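Local coordinates for protein inositol-1-monophosphatase (Mycobacterium tuberculosis, PDB 2Q74) that probably dephosphorylates inositol 1-phosphate to free myo-inositol, a magnesium-dependent step of myo-inositol biosynthesis in mycobacteria, at residues A15-A19 / G134-D138. Sequence-based numbering, arbitrary orientation.
Sequences AENLA and GAVAD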
ATOM      1  N   ALA A  15      -6.670   3.457  25.266  1.00 66.79           N
ATOM      2  CA  ALA A  15      -6.833   3.288  23.828  1.00 66.24           C
ATOM      3  C   ALA A  15      -5.600   2.619  23.233  1.00 65.79           C
ATOM      4  O   ALA A  15      -5.732   1.737  22.396  1.00 65.30           O
ATOM      5  CB  ALA A  15      -7.099   4.629  23.151  1.00 65.79           C
ATOM      6  N   GLU A  16      -4.415   3.050  23.673  1.00 65.52           N
ATOM      7  CA  GLU A  16      -3.143   2.532  23.160  1.00 65.67           C
ATOM      8  C   GLU A  16      -2.990   1.062  23.535  1.00 65.35           C
ATOM      9  O   GLU A  16      -2.614   0.206  22.726  1.00 64.87           O
ATOM     10  CB  GLU A  16      -1.963   3.327  23.706  1.00 65.28           C
ATOM     11  CG  GLU A  16      -1.842   4.744  23.131  1.00 67.12           C
ATOM     12  CD  GLU A  16      -0.919   5.668  23.944  1.00 67.07           C
ATOM     13  OE1 GLU A  16      -0.662   5.385  25.139  1.00 68.71           O
ATOM     14  OE2 GLU A  16      -0.465   6.690  23.374  1.00 67.45           O
ATOM     15  N   ASN A  17      -3.303   0.775  24.786  1.00 65.15           N
ATOM     16  CA  ASN A  17      -3.152  -0.563  25.316  1.00 64.67           C
ATOM     17  C   ASN A  17      -4.105  -1.544  24.661  1.00 63.94           C
ATOM     18  O   ASN A  17      -3.707  -2.632  24.267  1.00 64.26           O
ATOM     19  CB  ASN A  17      -3.360  -0.535  26.819  1.00 64.82           C
ATOM     20  CG  ASN A  17      -2.237   0.163  27.546  1.00 65.45           C
ATOM     21  OD1 ASN A  17      -1.115   0.210  27.078  1.00 66.59           O
ATOM     22  ND2 ASN A  17      -2.539   0.705  28.698  1.00 67.17           N
ATOM     23  N   LEU A  18      -5.360  -1.149  24.527  1.00 63.06           N
ATOM     24  CA  LEU A  18      -6.346  -2.012  23.897  1.00 62.44           C
ATOM     25  C   LEU A  18      -6.035  -2.263  22.426  1.00 62.06           C
ATOM     26  O   LEU A  18      -6.160  -3.400  21.947  1.00 61.85           O
ATOM     27  CB  LEU A  18      -7.750  -1.432  24.030  1.00 62.23           C
ATOM     28  CG  LEU A  18      -8.372  -1.470  25.415  1.00 61.86           C
ATOM     29  CD1 LEU A  18      -9.836  -1.189  25.291  1.00 62.09           C
ATOM     30  CD2 LEU A  18      -8.163  -2.807  26.077  1.00 62.81           C
ATOM     31  N   ALA A  19      -5.625  -1.209  21.722  1.00 61.34           N
ATOM     32  CA  ALA A  19      -5.233  -1.321  20.328  1.00 60.90           C
ATOM     33  C   ALA A  19      -4.088  -2.334  20.165  1.00 60.74           C
ATOM     34  O   ALA A  19      -4.162  -3.256  19.318  1.00 61.14           O
ATOM     35  CB  ALA A  19      -4.832   0.039  19.782  1.00 60.56           C
ATOM     36  N   GLY A 134      -7.684   8.633  20.955  1.00 62.77           N
ATOM     37  CA  GLY A 134      -7.758   7.583  19.957  1.00 61.55           C
ATOM     38  C   GLY A 134      -6.469   6.833  19.743  1.00 60.00           C
ATOM     39  O   GLY A 134      -5.399   7.315  20.091  1.00 59.90           O
ATOM     40  N   ALA A 135      -6.579   5.647  19.160  1.00 58.21           N
ATOM     41  CA  ALA A 135      -5.388   4.835  18.872  1.00 57.06           C
ATOM     42  C   ALA A 135      -5.660   3.947  17.691  1.00 55.87           C
ATOM     43  O   ALA A 135      -6.710   3.292  17.642  1.00 56.81           O
ATOM     44  CB  ALA A 135      -4.993   3.999  20.080  1.00 56.40           C
ATOM     45  N   VAL A 136      -4.747   3.933  16.725  1.00 54.42           N
ATOM     46  CA  VAL A 136      -4.871   3.019  15.573  1.00 53.17           C
ATOM     47  C   VAL A 136      -3.646   2.153  15.539  1.00 52.76           C
ATOM     48  O   VAL A 136      -2.519   2.643  15.484  1.00 52.49           O
ATOM     49  CB  VAL A 136      -4.963   3.765  14.207  1.00 53.03           C
ATOM     50  CG1 VAL A 136      -4.987   2.753  13.020  1.00 52.57           C
ATOM     51  CG2 VAL A 136      -6.162   4.696  14.157  1.00 51.10           C
ATOM     52  N   ALA A 137      -3.862   0.855  15.566  1.00 53.04           N
ATOM     53  CA  ALA A 137      -2.747  -0.105  15.588  1.00 52.97           C
ATOM     54  C   ALA A 137      -2.603  -0.629  14.193  1.00 53.21           C
ATOM     55  O   ALA A 137      -3.552  -1.180  13.679  1.00 53.71           O
ATOM     56  CB  ALA A 137      -3.038  -1.251  16.537  1.00 52.12           C
ATOM     57  N   ASP A 138      -1.434  -0.436  13.592  1.00 54.00           N
ATOM     58  CA  ASP A 138      -1.067  -1.040  12.309  1.00 54.94           C
ATOM     59  C   ASP A 138      -0.584  -2.457  12.609  1.00 55.40           C
ATOM     60  O   ASP A 138       0.584  -2.677  12.952  1.00 55.71           O
ATOM     61  CB  ASP A 138       0.042  -0.207  11.625  1.00 55.68           C
ATOM     62  CG  ASP A 138       0.425  -0.723  10.214  1.00 58.40           C
ATOM     63  OD1 ASP A 138       0.152  -1.896   9.872  1.00 60.62           O
ATOM     64  OD2 ASP A 138       1.046   0.072   9.451  1.00 62.59           O
TER
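Gly134 meets the helix through its backbone alone: the methyl of Ala15 lies over its carbonyl carbon, CB to C 4.1 Å. One residue on, Ala135 directs its methyl at the helix and has the largest share of the contact. Ala135 CB sits 3.8 Å from Ala15 CB and 4.0 Å from Ala19 CB, two methyls one helical turn apart, so it fits between successive turns on the inner face of the helix. It also packs against the peptide joining Ala15 to Glu16, while the carbonyl oxygen of Ala15 accepts the helical bond from Ala19 N at 3.0 Å. Glu16 flanks this methyl with its aliphatic CG, which is anti to the backbone carbonyl carbon (chi1 -71°), and the extended chain beyond it carries the carboxylate on to strand 143-148, where OE2 is hydrogen-bonded to Ser146 OG. Here helix 8-33 covers one face of the large mixed sheet of the inositol monophosphatase fold, an alpha-beta-alpha-beta-alpha sandwich, and runs nearly along strand 130-138, the two segment axes inclined by 24° and 7.2 Å apart at their closest. Such a close approach suits an interface built of alanine methyls. Val136 turns to the other face of the sheet, where its side chain touches Ala212 and Cys216 of helix 211-220. At Ala137 the strand again presents a methyl to the helix, and its CB lies 3.9 Å from Ala19 CB and 3.6 Å from Ala19 O, with Val121 and Val144 of the adjoining strands touching it as well.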